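Local coordinates for myosin regulatory light chain, striated adductor muscle (Argopecten irradians, PDB 1WDC), which binds calcium as the regulatory light chain of molluscan muscle myosin, making motor activity calcium-dependent, at residues T88-F93 with F139-F144. Sequence-based numbering, arbitrary orientation.
Sequences TIRNAF and FDYVKF
An aromatic cluster in the C-terminal half of this EF-hand protein joins helix 86-94 to strand 138-139 and the first turn of helix 141-149, with Phe93 set among Phe139, Tyr141 and Phe144. Phe93 and Tyr141 exchange CH-pi contacts: Phe93 CB lies 3.8 Å from the Tyr141 ring centroid, and Tyr141 CB lies over a face of the Phe93 ring. The two rings are near parallel (18°) but slid apart, so CB-over-ring packing replaces a stack. Tyr141 CG sits between its backbone N and carbonyl carbon (chi1 68°), which lays a face of the ring against Phe93 CB, while its OH is hydrogen-bonded to Asp97 OD2. At the far end of the Phe93 ring, CE1 meets the edge of Phe139 at CE2, 3.7 Å away, and CZ reaches Phe144 CD2 at 3.7 Å, rim to rim with planes at 87°. An alanine at Phe93 would keep CB but lose the ring, and would probably leave a gap beside the rims of Phe139 and Phe144 and uncover Tyr141 CB. Nearer the surface, Arg90 CD rests 4.1 Å from both Val142 CG1 and CG2. A water accepts from Arg90 NE (2.9 Å) and donates to Val142 O (3.0 Å). With no direct hydrogen bond between the segments, cohesion rests on buried aromatic packing, supplemented by one water bridge at its polar margin.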
ATOM      1  N   THR B  88     -12.457  -9.674  -1.924  1.00 27.65           N
ATOM      2  CA  THR B  88     -11.801  -8.553  -1.261  1.00 26.10           C
ATOM      3  C   THR B  88     -10.277  -8.682  -1.278  1.00 25.00           C
ATOM      4  O   THR B  88      -9.577  -7.707  -1.525  1.00 24.43           O
ATOM      5  CB  THR B  88     -12.252  -8.414   0.206  1.00 20.97           C
ATOM      6  OG1 THR B  88     -13.644  -8.114   0.245  1.00 24.79           O
ATOM      7  CG2 THR B  88     -11.500  -7.282   0.899  1.00 17.44           C
ATOM      8  N   ILE B  89      -9.788  -9.878  -0.978  1.00 22.71           N
ATOM      9  CA  ILE B  89      -8.352 -10.157  -0.947  1.00 23.01           C
ATOM     10  C   ILE B  89      -7.734 -10.151  -2.349  1.00 19.49           C
ATOM     11  O   ILE B  89      -6.697  -9.546  -2.563  1.00 18.52           O
ATOM     12  CB  ILE B  89      -8.035 -11.526  -0.257  1.00 23.14           C
ATOM     13  CG1 ILE B  89      -8.665 -11.595   1.151  1.00 20.07           C
ATOM     14  CG2 ILE B  89      -6.497 -11.721  -0.155  1.00 25.16           C
ATOM     15  CD1 ILE B  89      -8.640 -12.994   1.794  1.00 17.41           C
ATOM     16  N   ARG B  90      -8.406 -10.761  -3.309  1.00 19.23           N
ATOM     17  CA  ARG B  90      -7.942 -10.680  -4.692  1.00 22.99           C
ATOM     18  C   ARG B  90      -7.893  -9.248  -5.279  1.00 22.43           C
ATOM     19  O   ARG B  90      -6.902  -8.869  -5.918  1.00 21.93           O
ATOM     20  CB  ARG B  90      -8.789 -11.578  -5.570  1.00 24.26           C
ATOM     21  CG  ARG B  90      -8.056 -12.006  -6.809  1.00 30.98           C
ATOM     22  CD  ARG B  90      -8.978 -12.745  -7.740  1.00 35.77           C
ATOM     23  NE  ARG B  90      -9.952 -13.568  -7.031  1.00 39.29           N
ATOM     24  CZ  ARG B  90     -11.258 -13.340  -7.069  1.00 41.59           C
ATOM     25  NH1 ARG B  90     -11.722 -12.206  -7.586  1.00 43.62           N
ATOM     26  NH2 ARG B  90     -12.093 -14.208  -6.531  1.00 43.07           N
ATOM     27  N   ASN B  91      -8.888  -8.425  -4.950  1.00 19.76           N
ATOM     28  CA  ASN B  91      -8.889  -7.033  -5.367  1.00 19.15           C
ATOM     29  C   ASN B  91      -7.851  -6.189  -4.719  1.00 18.52           C
ATOM     30  O   ASN B  91      -7.473  -5.175  -5.291  1.00 23.66           O
ATOM     31  CB  ASN B  91     -10.242  -6.385  -5.132  1.00 22.12           C
ATOM     32  CG  ASN B  91     -11.286  -6.869  -6.094  1.00 28.56           C
ATOM     33  OD1 ASN B  91     -12.483  -6.712  -5.863  1.00 36.44           O
ATOM     34  ND2 ASN B  91     -10.849  -7.498  -7.167  1.00 33.59           N
ATOM     35  N   ALA B  92      -7.463  -6.511  -3.483  1.00 18.66           N
ATOM     36  CA  ALA B  92      -6.417  -5.756  -2.800  1.00 15.79           C
ATOM     37  C   ALA B  92      -5.093  -5.941  -3.515  1.00 19.14           C
ATOM     38  O   ALA B  92      -4.344  -4.995  -3.662  1.00 24.00           O
ATOM     39  CB  ALA B  92      -6.284  -6.191  -1.331  1.00 13.94           C
ATOM     40  N   PHE B  93      -4.793  -7.179  -3.913  1.00 21.64           N
ATOM     41  CA  PHE B  93      -3.573  -7.545  -4.673  1.00 21.60           C
ATOM     42  C   PHE B  93      -3.568  -6.845  -6.064  1.00 22.85           C
ATOM     43  O   PHE B  93      -2.519  -6.384  -6.562  1.00 17.14           O
ATOM     44  CB  PHE B  93      -3.527  -9.085  -4.887  1.00 20.58           C
ATOM     45  CG  PHE B  93      -2.884  -9.889  -3.741  1.00 21.02           C
ATOM     46  CD1 PHE B  93      -1.529  -9.751  -3.425  1.00 15.63           C
ATOM     47  CD2 PHE B  93      -3.603 -10.886  -3.078  1.00 19.24           C
ATOM     48  CE1 PHE B  93      -0.897 -10.590  -2.486  1.00 15.13           C
ATOM     49  CE2 PHE B  93      -2.963 -11.734  -2.126  1.00 14.29           C
ATOM     50  CZ  PHE B  93      -1.616 -11.577  -1.842  1.00 17.23           C
ATOM     51  N   PHE B 139       4.739 -14.263  -8.867  1.00 28.24           N
ATOM     52  CA  PHE B 139       3.813 -14.700  -7.821  1.00 27.54           C
ATOM     53  C   PHE B 139       2.345 -14.675  -8.309  1.00 26.99           C
ATOM     54  O   PHE B 139       1.868 -13.658  -8.837  1.00 27.89           O
ATOM     55  CB  PHE B 139       4.036 -13.786  -6.602  1.00 29.07           C
ATOM     56  CG  PHE B 139       3.042 -13.963  -5.484  1.00 27.71           C
ATOM     57  CD1 PHE B 139       3.303 -14.851  -4.447  1.00 27.75           C
ATOM     58  CD2 PHE B 139       1.949 -13.104  -5.378  1.00 24.54           C
ATOM     59  CE1 PHE B 139       2.514 -14.870  -3.341  1.00 29.88           C
ATOM     60  CE2 PHE B 139       1.149 -13.104  -4.269  1.00 24.89           C
ATOM     61  CZ  PHE B 139       1.425 -13.983  -3.239  1.00 29.45           C
ATOM     62  N   ASP B 140       1.670 -15.825  -8.219  1.00 23.16           N
ATOM     63  CA  ASP B 140       0.270 -15.970  -8.625  1.00 22.10           C
ATOM     64  C   ASP B 140      -0.715 -15.630  -7.459  1.00 21.71           C
ATOM     65  O   ASP B 140      -1.224 -16.507  -6.762  1.00 18.04           O
ATOM     66  CB  ASP B 140       0.057 -17.406  -9.167  1.00 22.71           C
ATOM     67  CG  ASP B 140      -1.321 -17.623  -9.805  1.00 22.03           C
ATOM     68  OD1 ASP B 140      -2.225 -16.795  -9.618  1.00 28.46           O
ATOM     69  OD2 ASP B 140      -1.523 -18.644 -10.486  1.00 24.79           O
ATOM     70  N   TYR B 141      -1.101 -14.362  -7.361  1.00 20.27           N
ATOM     71  CA  TYR B 141      -1.943 -13.924  -6.271  1.00 20.30           C
ATOM     72  C   TYR B 141      -3.376 -14.419  -6.363  1.00 23.68           C
ATOM     73  O   TYR B 141      -4.128 -14.345  -5.390  1.00 25.73           O
ATOM     74  CB  TYR B 141      -1.903 -12.411  -6.127  1.00 17.05           C
ATOM     75  CG  TYR B 141      -2.542 -11.610  -7.249  1.00 23.32           C
ATOM     76  CD1 TYR B 141      -3.940 -11.473  -7.334  1.00 21.26           C
ATOM     77  CD2 TYR B 141      -1.752 -10.918  -8.193  1.00 21.24           C
ATOM     78  CE1 TYR B 141      -4.528 -10.721  -8.350  1.00 17.31           C
ATOM     79  CE2 TYR B 141      -2.345 -10.113  -9.176  1.00 14.06           C
ATOM     80  CZ  TYR B 141      -3.727 -10.045  -9.249  1.00 18.15           C
ATOM     81  OH  TYR B 141      -4.345  -9.278 -10.187  1.00 18.99           O
ATOM     82  N   VAL B 142      -3.798 -14.848  -7.541  1.00 23.37           N
ATOM     83  CA  VAL B 142      -5.151 -15.343  -7.645  1.00 23.27           C
ATOM     84  C   VAL B 142      -5.160 -16.704  -6.958  1.00 28.90           C
ATOM     85  O   VAL B 142      -6.005 -16.961  -6.102  1.00 29.15           O
ATOM     86  CB  VAL B 142      -5.625 -15.465  -9.100  1.00 22.59           C
ATOM     87  CG1 VAL B 142      -7.004 -16.003  -9.127  1.00 21.87           C
ATOM     88  CG2 VAL B 142      -5.637 -14.122  -9.774  1.00 18.66           C
ATOM     89  N   LYS B 143      -4.096 -17.475  -7.168  1.00 29.65           N
ATOM     90  CA  LYS B 143      -4.040 -18.823  -6.641  1.00 29.22           C
ATOM     91  C   LYS B 143      -3.710 -18.798  -5.205  1.00 30.38           C
ATOM     92  O   LYS B 143      -4.103 -19.687  -4.482  1.00 33.70           O
ATOM     93  CB  LYS B 143      -2.992 -19.669  -7.346  1.00 37.09           C
ATOM     94  CG  LYS B 143      -3.599 -20.754  -8.224  1.00 47.98           C
ATOM     95  CD  LYS B 143      -5.078 -21.076  -7.814  1.00 54.66           C
ATOM     96  CE  LYS B 143      -6.120 -20.296  -8.664  1.00 57.40           C
ATOM     97  NZ  LYS B 143      -7.476 -20.138  -8.005  1.00 56.13           N
ATOM     98  N   PHE B 144      -2.778 -17.930  -4.855  1.00 29.20           N
ATOM     99  CA  PHE B 144      -2.440 -17.711  -3.466  1.00 28.12           C
ATOM    100  C   PHE B 144      -3.678 -17.311  -2.624  1.00 30.82           C
ATOM    101  O   PHE B 144      -3.822 -17.733  -1.478  1.00 30.41           O
ATOM    102  CB  PHE B 144      -1.372 -16.634  -3.369  1.00 26.63           C
ATOM    103  CG  PHE B 144      -0.980 -16.311  -1.961  1.00 25.19           C
ATOM    104  CD1 PHE B 144      -0.045 -17.087  -1.294  1.00 24.32           C
ATOM    105  CD2 PHE B 144      -1.533 -15.212  -1.301  1.00 22.46           C
ATOM    106  CE1 PHE B 144       0.342 -16.761   0.008  1.00 26.36           C
ATOM    107  CE2 PHE B 144      -1.150 -14.892  -0.013  1.00 23.05           C
ATOM    108  CZ  PHE B 144      -0.214 -15.660   0.641  1.00 23.59           C
TER
HETATM  109  O   HOH W   1      -8.853 -16.037  -5.929  1.00 26.76           O